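Local coordinates for protein Uly1 (Catenovulum maritimum, PDB 7DRQ) that acts as an ulvan lyase of polysaccharide lyase family 24, probably cleaving this algal polysaccharide by beta-elimination, and binds calcium, at residues K265-D270 with G348-V353; K272-F277 with M293-S298; D358-G363 with Y378-Q383; A405-Y410 with Q423-T428. All blocks are in the same frame, centred on the assembly; numbering follows the deposited sequence.

Contact 1 of 4, residues K265-D270 with G348-V353; sequences KMKYAD and GFDWTV
Lys267 and Trp351 carry a buried contact between two successive blades of a probable beta-propeller, the fold of BNR-repeat proteins, joining strand 261-269 of one sheet to strand 350-353 of the next. The strands run roughly the same way, 23° apart, but their axes stay 7.2 Å from each other, so side chains bridge them instead of a backbone ladder. Trp351 illustrates how one large ring can span the distance between two blades. Its CG sits between the backbone N and the carbonyl carbon (chi1 64°), which swings the indole over to the neighbouring strand. Lys267 reaches back the other way as an extended chain, its CG 3.6 Å from Trp351 CZ2 and its CD over the six-membered ring. Further on, NZ stands 4.8 Å above the centroid of the five-membered ring, almost on the normal, as a cation-pi partner. The ammonium is gripped at the same time by Trp351 O at 2.8 Å and by Asp350 OD1 in a salt bridge, on the syn side, tilted 23° out of the carboxylate plane; Asp350 OD2 is tied to Leu402 N. Ala269 continues the apolar seam, its CB 4.0 Å from Val353 CB, and a water links Asp270 N to Val353 O. At the indole edge, Trp351 NE1 donates to Lys265 O at 2.9 Å, the acceptor lying close to the ring plane.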
# COMPACT_ATOMS: atom_id res chain seq x y z
N LYS A 265 5.19 6.07 2.66
CA LYS A 265 3.92 6.19 1.96
C LYS A 265 3.45 7.63 2.01
O LYS A 265 3.58 8.30 3.05
CB LYS A 265 2.86 5.28 2.59
CG LYS A 265 1.61 5.13 1.73
CD LYS A 265 0.78 3.91 2.15
CE LYS A 265 1.63 2.66 2.24
NZ LYS A 265 0.77 1.50 2.61
N MSE A 266 2.94 8.11 0.88
CA MSE A 266 2.25 9.38 0.81
C MSE A 266 0.80 9.15 1.16
O MSE A 266 0.23 8.10 0.84
CB MSE A 266 2.35 10.01 -0.58
CG MSE A 266 3.76 10.19 -1.06
SE MSE A 266 3.74 11.07 -2.82
CE MSE A 266 2.34 12.22 -2.60
N LYS A 267 0.21 10.12 1.86
CA LYS A 267 -1.20 10.07 2.20
C LYS A 267 -1.78 11.47 2.11
O LYS A 267 -1.05 12.46 2.21
CB LYS A 267 -1.45 9.55 3.62
CG LYS A 267 -0.87 8.18 3.91
CD LYS A 267 -1.15 7.81 5.38
CE LYS A 267 -0.36 6.57 5.78
NZ LYS A 267 -0.85 6.02 7.10
N TYR A 268 -3.10 11.54 1.96
CA TYR A 268 -3.81 12.79 2.16
C TYR A 268 -4.26 12.81 3.61
O TYR A 268 -5.01 11.92 4.04
CB TYR A 268 -5.00 12.90 1.21
CG TYR A 268 -5.66 14.26 1.21
CD1 TYR A 268 -5.15 15.30 0.44
CD2 TYR A 268 -6.81 14.48 1.94
CE1 TYR A 268 -5.76 16.55 0.42
CE2 TYR A 268 -7.43 15.71 1.93
CZ TYR A 268 -6.92 16.73 1.17
OH TYR A 268 -7.58 17.94 1.18
N ALA A 269 -3.78 13.79 4.37
CA ALA A 269 -3.99 13.81 5.81
C ALA A 269 -4.17 15.25 6.25
O ALA A 269 -3.40 16.12 5.82
CB ALA A 269 -2.80 13.18 6.56
N ASP A 270 -5.18 15.50 7.08
CA ASP A 270 -5.55 16.84 7.51
C ASP A 270 -5.48 17.84 6.36
O ASP A 270 -4.82 18.87 6.45
CB ASP A 270 -4.68 17.30 8.68
CG ASP A 270 -5.25 18.54 9.38
OD1 ASP A 270 -6.48 18.75 9.25
OD2 ASP A 270 -4.49 19.30 10.02
N GLY A 348 7.20 -1.97 9.90
CA GLY A 348 6.55 -1.43 11.08
C GLY A 348 6.45 0.08 11.12
O GLY A 348 6.15 0.63 12.18
N PHE A 349 6.68 0.76 10.01
CA PHE A 349 6.65 2.22 10.00
C PHE A 349 5.30 2.71 9.48
O PHE A 349 4.78 2.20 8.49
CB PHE A 349 7.76 2.80 9.13
CG PHE A 349 7.64 4.28 8.95
CD1 PHE A 349 7.97 5.14 9.99
CD2 PHE A 349 7.14 4.82 7.77
CE1 PHE A 349 7.85 6.52 9.83
CE2 PHE A 349 7.00 6.19 7.62
CZ PHE A 349 7.36 7.04 8.65
N ASP A 350 4.75 3.71 10.16
CA ASP A 350 3.53 4.34 9.67
C ASP A 350 3.42 5.72 10.31
O ASP A 350 4.15 6.04 11.25
CB ASP A 350 2.29 3.49 9.97
CG ASP A 350 1.12 3.83 9.06
OD1 ASP A 350 1.33 4.54 8.05
OD2 ASP A 350 -0.01 3.39 9.36
N TRP A 351 2.48 6.52 9.80
CA TRP A 351 2.30 7.89 10.27
C TRP A 351 0.88 8.33 9.92
O TRP A 351 0.22 7.75 9.07
CB TRP A 351 3.33 8.83 9.63
CG TRP A 351 3.14 8.91 8.16
CD1 TRP A 351 3.62 8.04 7.22
CD2 TRP A 351 2.35 9.88 7.46
NE1 TRP A 351 3.19 8.43 5.97
CE2 TRP A 351 2.41 9.55 6.09
CE3 TRP A 351 1.60 10.99 7.86
CZ2 TRP A 351 1.76 10.30 5.11
CZ3 TRP A 351 0.95 11.74 6.89
CH2 TRP A 351 1.03 11.39 5.53
N THR A 352 0.44 9.39 10.59
CA THR A 352 -0.81 10.04 10.23
C THR A 352 -0.78 11.46 10.78
O THR A 352 0.09 11.80 11.60
CB THR A 352 -2.02 9.26 10.76
OG1 THR A 352 -3.23 9.83 10.24
CG2 THR A 352 -2.06 9.31 12.28
N VAL A 353 -1.69 12.29 10.30
CA VAL A 353 -1.95 13.60 10.86
C VAL A 353 -3.45 13.70 11.07
O VAL A 353 -4.22 13.45 10.14
CB VAL A 353 -1.45 14.76 9.96
CG1 VAL A 353 -1.73 16.11 10.63
CG2 VAL A 353 0.04 14.60 9.65
O HOH W 1 -1.81 2.77 7.48
O HOH W 2 -6.36 13.28 8.50

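Contact 2 of 4, residues K272-F277 with M293-S298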
# COMPACT_ATOMS: atom_id res chain seq x y z
N LYS A 272 -4.05 17.87 3.41
CA LYS A 272 -2.84 18.10 2.65
C LYS A 272 -2.24 16.78 2.19
O LYS A 272 -2.37 15.75 2.84
CB LYS A 272 -1.78 18.85 3.45
CG LYS A 272 -2.23 20.21 3.96
CD LYS A 272 -1.12 20.92 4.74
CE LYS A 272 -1.67 22.22 5.34
NZ LYS A 272 -0.64 22.93 6.14
N ILE A 273 -1.55 16.84 1.06
CA ILE A 273 -0.73 15.73 0.59
C ILE A 273 0.57 15.74 1.39
O ILE A 273 1.24 16.77 1.48
CB ILE A 273 -0.46 15.87 -0.91
CG1 ILE A 273 -1.76 15.64 -1.69
CG2 ILE A 273 0.60 14.91 -1.36
CD1 ILE A 273 -1.69 16.12 -3.13
N ARG A 274 0.90 14.60 2.01
CA ARG A 274 2.11 14.51 2.84
C ARG A 274 2.78 13.16 2.63
O ARG A 274 2.24 12.26 1.97
CB ARG A 274 1.80 14.71 4.34
CG ARG A 274 0.59 15.58 4.65
CD ARG A 274 0.39 15.80 6.15
NE ARG A 274 -0.77 16.67 6.39
CZ ARG A 274 -0.73 17.82 7.06
NH1 ARG A 274 0.41 18.24 7.61
NH2 ARG A 274 -1.84 18.55 7.19
N ILE A 275 3.99 13.01 3.18
CA ILE A 275 4.72 11.75 3.10
C ILE A 275 5.46 11.51 4.41
O ILE A 275 5.95 12.45 5.05
CB ILE A 275 5.69 11.75 1.90
CG1 ILE A 275 6.23 10.34 1.62
CG2 ILE A 275 6.81 12.77 2.14
CD1 ILE A 275 7.08 10.25 0.34
N GLY A 276 5.50 10.26 4.83
CA GLY A 276 6.39 9.83 5.90
C GLY A 276 7.19 8.65 5.39
O GLY A 276 6.68 7.83 4.63
N PHE A 277 8.46 8.59 5.78
CA PHE A 277 9.28 7.52 5.23
C PHE A 277 10.51 7.29 6.09
O PHE A 277 10.86 8.10 6.95
CB PHE A 277 9.69 7.82 3.77
CG PHE A 277 10.56 9.03 3.60
CD1 PHE A 277 9.99 10.28 3.40
CD2 PHE A 277 11.95 8.92 3.59
CE1 PHE A 277 10.78 11.41 3.23
CE2 PHE A 277 12.76 10.05 3.41
CZ PHE A 277 12.17 11.29 3.22
N MSE A 293 13.98 8.54 10.32
CA MSE A 293 12.53 8.65 10.19
C MSE A 293 12.26 10.06 9.68
O MSE A 293 12.80 11.04 10.20
CB MSE A 293 11.85 8.38 11.53
CG MSE A 293 10.34 8.38 11.46
SE MSE A 293 9.62 7.83 13.22
CE MSE A 293 10.14 5.97 13.25
N PHE A 294 11.43 10.17 8.65
CA PHE A 294 11.33 11.42 7.90
C PHE A 294 9.88 11.74 7.59
O PHE A 294 9.03 10.85 7.49
CB PHE A 294 12.15 11.32 6.60
CG PHE A 294 13.57 10.88 6.81
CD1 PHE A 294 14.57 11.81 7.05
CD2 PHE A 294 13.90 9.53 6.80
CE1 PHE A 294 15.89 11.40 7.27
CE2 PHE A 294 15.21 9.12 7.02
CZ PHE A 294 16.21 10.06 7.24
N TYR A 295 9.60 13.04 7.40
CA TYR A 295 8.23 13.49 7.16
C TYR A 295 8.28 14.84 6.46
O TYR A 295 9.11 15.69 6.80
CB TYR A 295 7.45 13.59 8.47
CG TYR A 295 6.19 14.44 8.45
CD1 TYR A 295 5.00 13.94 7.93
CD2 TYR A 295 6.18 15.71 9.01
CE1 TYR A 295 3.83 14.69 7.95
CE2 TYR A 295 5.03 16.49 9.01
CZ TYR A 295 3.86 15.97 8.48
OH TYR A 295 2.71 16.72 8.51
N ALA A 296 7.38 15.03 5.50
CA ALA A 296 7.23 16.33 4.86
C ALA A 296 5.78 16.47 4.41
O ALA A 296 5.08 15.47 4.23
CB ALA A 296 8.18 16.50 3.68
N TYR A 297 5.34 17.71 4.21
CA TYR A 297 3.98 17.94 3.75
C TYR A 297 3.99 19.08 2.75
O TYR A 297 4.90 19.92 2.74
CB TYR A 297 3.02 18.24 4.91
CG TYR A 297 3.31 19.54 5.62
CD1 TYR A 297 2.75 20.74 5.20
CD2 TYR A 297 4.16 19.57 6.72
CE1 TYR A 297 3.02 21.93 5.84
CE2 TYR A 297 4.44 20.76 7.37
CZ TYR A 297 3.87 21.93 6.93
OH TYR A 297 4.15 23.11 7.58
N SER A 298 2.97 19.11 1.90
CA SER A 298 2.84 20.14 0.87
C SER A 298 1.67 21.05 1.20
O SER A 298 0.58 20.57 1.56
CB SER A 298 2.64 19.50 -0.51
OG SER A 298 2.30 20.51 -1.46
O HOH W 3 -1.36 19.60 -0.13
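Arg274 and Tyr297 face each other as a non-hydrogen-bonded pair in the antiparallel hairpin of strands 272-280 and 290-298, and the arginine shows how a long side chain can be used along its whole length. Its CB rests 3.4 Å from Ala296 O. CG, turned short of a staggered position at chi1 -28°, packs 3.6 Å from Tyr297 CB, while CD comes 3.4 Å from Tyr295 OH. NE leaves the hairpin for Ala269 O, and NH2 binds Asp270 O, so two arms of the guanidinium hold the turn that precedes its own strand. The third, NH1, donates in a bent bond to Tyr295 OH at 2.9 Å, the oxygen tilted 20° from a guanidinium plane that lies within 7° of the phenol's, and NH1 also stands 3.7 Å from Tyr297 CG. A leucine in its place would probably leave Ala269 O, Asp270 O and the Tyr295 hydroxyl without their N-H donors and let the turn shift. On the opposite face Phe294 CB lies 3.5 Å from the centroid of the Phe277 ring, over its face, and the two rings are slid too far apart to overlap much. Backbone bonds such as Ile275 N to Ala296 O at 2.9 Å set this register. The chemistry suggests that the charge of the buried guanidinium is probably spread over neutral oxygens, two carbonyls and a phenol, with carbon packing on the other face.

Contact 3 of 4, residues D358-G363 with Y378-Q383; sequences DLHLIG and YSHTYQ
The hairpin of strands 359-369 and 372-383, part of one blade sheet of the propeller, is joined here by a regular antiparallel ladder in which Leu359, Leu361 and Gly363 form hydrogen-bonded pairs with Gln383, Thr381 and Ser379. The principle it illustrates is that a sheet can carry different chemistry on its two faces. On one, His360 and His380 meet rim to rim: His360 ND1 and His380 NE2 are 2.8 Å apart in a nearly straight hydrogen bond. His380 reaches its neighbour because its CG is anti to the backbone N (chi1 -178°), which carries the imidazole across to the diagonal position. Tyr382 completes the aromatic cluster, its CD1 3.7 Å above the plane of the His380 ring, over the centre. Tyr382 CB lies 3.3 Å from His360 ND1, and its ring is nearly parallel to that of His360 but slid aside, centroids 5.9 Å apart. The remaining nitrogens are taken as well, His360 NE2 by Gly427 N and His380 ND1 by Asn429 OD1, so both rings are fixed in rotation. On the other face, Leu361 CD1 approaches Thr381 CG2 at 4.1 Å. One water gathers Leu361 O, Ser379 OG and Thr381 OG1, the threonine hydroxyl also bonding to Thr392 OG1. Around the hairpin, His360 and Ile362 pair through their backbones with strand 350-353, and the backbones of His380 and Tyr382 bond to Thr393 and Ile391 of strand 391-393; Leu361 packs on Met293 and Tyr295 of strand 290-298 in the neighbouring sheet.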
# COMPACT_ATOMS: atom_id res chain seq x y z
N ASP A 358 -2.47 17.13 14.68
CA ASP A 358 -1.57 16.30 15.47
C ASP A 358 -0.80 15.37 14.55
O ASP A 358 -1.39 14.62 13.77
CB ASP A 358 -2.34 15.46 16.50
CG ASP A 358 -3.38 16.25 17.26
OD1 ASP A 358 -3.00 17.19 17.99
OD2 ASP A 358 -4.59 15.93 17.13
N LEU A 359 0.52 15.39 14.67
CA LEU A 359 1.39 14.56 13.85
C LEU A 359 1.82 13.34 14.66
O LEU A 359 2.28 13.48 15.80
CB LEU A 359 2.62 15.36 13.41
CG LEU A 359 3.80 14.55 12.86
CD1 LEU A 359 3.42 13.93 11.54
CD2 LEU A 359 5.04 15.44 12.72
N HIS A 360 1.70 12.16 14.06
CA HIS A 360 2.00 10.89 14.72
C HIS A 360 2.78 10.00 13.78
O HIS A 360 2.39 9.83 12.62
CB HIS A 360 0.71 10.18 15.15
CG HIS A 360 -0.03 10.90 16.22
ND1 HIS A 360 0.16 10.65 17.56
CD2 HIS A 360 -0.95 11.89 16.16
CE1 HIS A 360 -0.60 11.45 18.28
NE2 HIS A 360 -1.30 12.21 17.45
N LEU A 361 3.88 9.41 14.27
CA LEU A 361 4.66 8.43 13.52
C LEU A 361 5.06 7.28 14.43
O LEU A 361 5.42 7.49 15.59
CB LEU A 361 5.94 9.02 12.92
CG LEU A 361 5.78 10.36 12.19
CD1 LEU A 361 6.12 11.55 13.09
CD2 LEU A 361 6.64 10.37 10.94
N ILE A 362 5.03 6.06 13.89
CA ILE A 362 5.40 4.88 14.65
C ILE A 362 6.45 4.10 13.87
O ILE A 362 6.57 4.21 12.65
CB ILE A 362 4.18 3.98 14.96
CG1 ILE A 362 3.53 3.48 13.67
CG2 ILE A 362 3.17 4.74 15.81
CD1 ILE A 362 2.50 2.39 13.92
N GLY A 363 7.22 3.30 14.61
CA GLY A 363 8.27 2.50 14.01
C GLY A 363 8.56 1.28 14.86
O GLY A 363 8.22 1.22 16.05
N TYR A 378 9.38 -0.64 19.89
CA TYR A 378 8.34 0.08 19.17
C TYR A 378 8.34 1.54 19.62
O TYR A 378 8.40 1.81 20.82
CB TYR A 378 6.97 -0.57 19.40
CG TYR A 378 6.96 -2.02 18.97
CD1 TYR A 378 6.65 -2.38 17.67
CD2 TYR A 378 7.29 -3.03 19.88
CE1 TYR A 378 6.65 -3.70 17.27
CE2 TYR A 378 7.30 -4.35 19.49
CZ TYR A 378 6.98 -4.68 18.19
OH TYR A 378 6.99 -6.00 17.81
N SER A 379 8.28 2.47 18.67
CA SER A 379 8.33 3.89 19.01
C SER A 379 7.08 4.60 18.51
O SER A 379 6.48 4.23 17.50
CB SER A 379 9.57 4.61 18.44
OG SER A 379 9.70 4.41 17.04
N HIS A 380 6.70 5.63 19.26
CA HIS A 380 5.61 6.53 18.90
C HIS A 380 6.16 7.94 19.02
O HIS A 380 6.56 8.36 20.10
CB HIS A 380 4.41 6.33 19.82
CG HIS A 380 3.23 7.18 19.50
ND1 HIS A 380 2.14 7.28 20.34
CD2 HIS A 380 2.96 7.98 18.44
CE1 HIS A 380 1.25 8.09 19.80
NE2 HIS A 380 1.72 8.53 18.65
N THR A 381 6.18 8.66 17.90
CA THR A 381 6.65 10.04 17.86
C THR A 381 5.46 10.93 17.55
O THR A 381 4.72 10.66 16.61
CB THR A 381 7.73 10.20 16.79
OG1 THR A 381 8.87 9.42 17.15
CG2 THR A 381 8.14 11.67 16.67
N TYR A 382 5.25 11.97 18.35
CA TYR A 382 4.03 12.73 18.13
C TYR A 382 4.20 14.19 18.52
O TYR A 382 5.02 14.54 19.38
CB TYR A 382 2.82 12.11 18.85
CG TYR A 382 2.97 11.99 20.35
CD1 TYR A 382 3.64 10.91 20.91
CD2 TYR A 382 2.43 12.96 21.20
CE1 TYR A 382 3.77 10.79 22.29
CE2 TYR A 382 2.56 12.85 22.58
CZ TYR A 382 3.23 11.76 23.12
OH TYR A 382 3.36 11.64 24.48
N GLN A 383 3.43 15.03 17.85
CA GLN A 383 3.47 16.48 18.06
C GLN A 383 2.03 16.96 18.11
O GLN A 383 1.30 16.87 17.12
CB GLN A 383 4.25 17.17 16.94
CG GLN A 383 4.47 18.66 17.19
CD GLN A 383 5.00 19.40 15.97
OE1 GLN A 383 4.57 19.15 14.85
NE2 GLN A 383 5.92 20.33 16.20
O HOH W 4 8.34 6.73 16.33

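Contact 4 of 4, residues A405-Y410 with Q423-T428; sequences AGENIY and QAKGGT
Asn408 and Gln423 pack with their amides stacked, planes 15° apart, at one end of the hairpin of strands 408-415 and 418-425. This is a worked case of a strand pair that is close-knit within and looser where Glu407 and Lys425 lie at the solvent side. The tight part is the ladder at Ile409 and Ala424, where Ile409 N donates to Ala424 O at 2.9 Å and the side chains touch through Ile409 CG1 and Ala424 CB, 4.0 Å apart. Beside it, Tyr410 and Gln423 run side by side, with Gln423 CB 3.6 Å from Tyr410 CE1 and the amide nearly perpendicular to the ring. Asn408 ND2 sits 3.8 Å from Gln423 CD, and Gln423 OE1 takes a hydrogen bond from a water. An alanine in place of Gln423 would probably strip Asn408 of its stacking amide, thin the packing on the tyrosine ring beyond CB and leave that water without the amide oxygen it donates to. Beyond the ladder, Gly426 N still donates to Glu407 O at 2.9 Å, close enough that a CB on Gly426 would crowd that oxygen. The exposed edge is slacker: Lys425, its chain bent at the end (chi4 16°), meets Glu407 OE1 in a long salt bridge, NZ at 3.3 Å, whose hydrogen bond is weak. The type II turn from Lys425 to Thr428 is tied by Thr428 OG1 to Lys425 O. The hairpin supplies the two middle strands of its four-stranded sheet, Tyr410 pairing with Tyr403 of strand 403-405 and Gln423 with Thr432 of strand 432-436.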
# COMPACT_ATOMS: atom_id res chain seq x y z
N ALA A 405 -9.49 9.38 12.68
CA ALA A 405 -10.83 9.85 12.36
C ALA A 405 -11.24 10.79 13.48
O ALA A 405 -10.94 10.54 14.64
CB ALA A 405 -11.84 8.70 12.21
N GLY A 406 -11.91 11.88 13.11
CA GLY A 406 -12.28 12.86 14.11
C GLY A 406 -11.05 13.35 14.85
O GLY A 406 -9.98 13.52 14.27
N GLU A 407 -11.19 13.54 16.16
CA GLU A 407 -10.06 14.02 16.94
C GLU A 407 -9.10 12.91 17.35
O GLU A 407 -8.14 13.19 18.09
CB GLU A 407 -10.55 14.75 18.18
CG GLU A 407 -11.24 13.86 19.20
CD GLU A 407 -11.47 14.57 20.52
OE1 GLU A 407 -11.10 15.75 20.66
OE2 GLU A 407 -12.02 13.93 21.45
N ASN A 408 -9.31 11.67 16.90
CA ASN A 408 -8.60 10.52 17.46
C ASN A 408 -7.62 9.89 16.48
O ASN A 408 -7.71 10.08 15.26
CB ASN A 408 -9.60 9.44 17.91
CG ASN A 408 -10.52 9.94 18.99
OD1 ASN A 408 -10.08 10.53 19.98
ND2 ASN A 408 -11.81 9.72 18.81
N ILE A 409 -6.69 9.12 17.04
CA ILE A 409 -5.93 8.15 16.28
C ILE A 409 -6.30 6.76 16.78
O ILE A 409 -6.80 6.59 17.89
CB ILE A 409 -4.40 8.37 16.37
CG1 ILE A 409 -3.94 8.32 17.84
CG2 ILE A 409 -4.00 9.68 15.68
CD1 ILE A 409 -2.40 8.42 18.01
N TYR A 410 -6.05 5.76 15.94
CA TYR A 410 -6.50 4.40 16.23
C TYR A 410 -5.42 3.39 15.89
O TYR A 410 -4.71 3.53 14.89
CB TYR A 410 -7.75 4.03 15.44
CG TYR A 410 -8.93 4.92 15.70
CD1 TYR A 410 -9.83 4.62 16.72
CD2 TYR A 410 -9.16 6.05 14.93
CE1 TYR A 410 -10.92 5.42 16.97
CE2 TYR A 410 -10.25 6.86 15.18
CZ TYR A 410 -11.12 6.54 16.19
OH TYR A 410 -12.21 7.35 16.44
N GLN A 423 -7.99 3.39 20.87
CA GLN A 423 -8.18 4.78 20.46
C GLN A 423 -7.46 5.70 21.42
O GLN A 423 -7.43 5.44 22.63
CB GLN A 423 -9.68 5.10 20.38
CG GLN A 423 -10.09 6.49 20.77
CD GLN A 423 -11.60 6.61 20.91
OE1 GLN A 423 -12.35 5.92 20.21
NE2 GLN A 423 -12.05 7.46 21.82
N ALA A 424 -6.86 6.76 20.88
CA ALA A 424 -6.20 7.79 21.68
C ALA A 424 -6.56 9.14 21.10
O ALA A 424 -6.73 9.29 19.89
CB ALA A 424 -4.67 7.62 21.68
N LYS A 425 -6.70 10.14 21.98
CA LYS A 425 -6.86 11.50 21.50
C LYS A 425 -5.61 11.91 20.74
O LYS A 425 -4.50 11.63 21.18
CB LYS A 425 -7.11 12.47 22.66
CG LYS A 425 -7.16 13.94 22.24
CD LYS A 425 -8.05 14.77 23.15
CE LYS A 425 -8.28 16.18 22.60
NZ LYS A 425 -7.93 16.30 21.16
N GLY A 426 -5.79 12.56 19.58
CA GLY A 426 -4.65 13.00 18.81
C GLY A 426 -3.76 13.89 19.65
O GLY A 426 -4.26 14.60 20.53
N GLY A 427 -2.45 13.85 19.40
CA GLY A 427 -1.51 14.61 20.20
C GLY A 427 -1.13 13.96 21.51
O GLY A 427 -0.41 14.58 22.29
N THR A 428 -1.59 12.73 21.76
CA THR A 428 -1.31 12.02 22.99
C THR A 428 -0.86 10.60 22.68
O THR A 428 -0.92 10.13 21.55
CB THR A 428 -2.54 11.95 23.92
OG1 THR A 428 -3.43 10.92 23.47
CG2 THR A 428 -3.27 13.30 23.97
O HOH W 5 -13.95 6.65 17.98

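In the fold
The four contacts step across three neighbouring sheets of the propeller. Contact 1 joins the first two: its strand 261-269 pairs with strand 272-280 of contact 2, whose centre is about 7 Å from its own, and its strand 350-353 pairs with strand 359-369 of contact 3, about 10 Å away between centres. Contacts 3 and 4, about 12 Å apart between centres, also pack where His360 ND1 lies 3.4 Å from Ile409 CD1. Contacts 2 and 4 do not touch, their nearest atoms being about 12 Å apart. Bound calcium lies close by: the side chains of Asp270, Asp358 and Glu407 come within about 8, 8 and 7 Å of an ion, whereas Phe294 lies about 9 Å, side chain to side chain, from the calcium ligand Phe287.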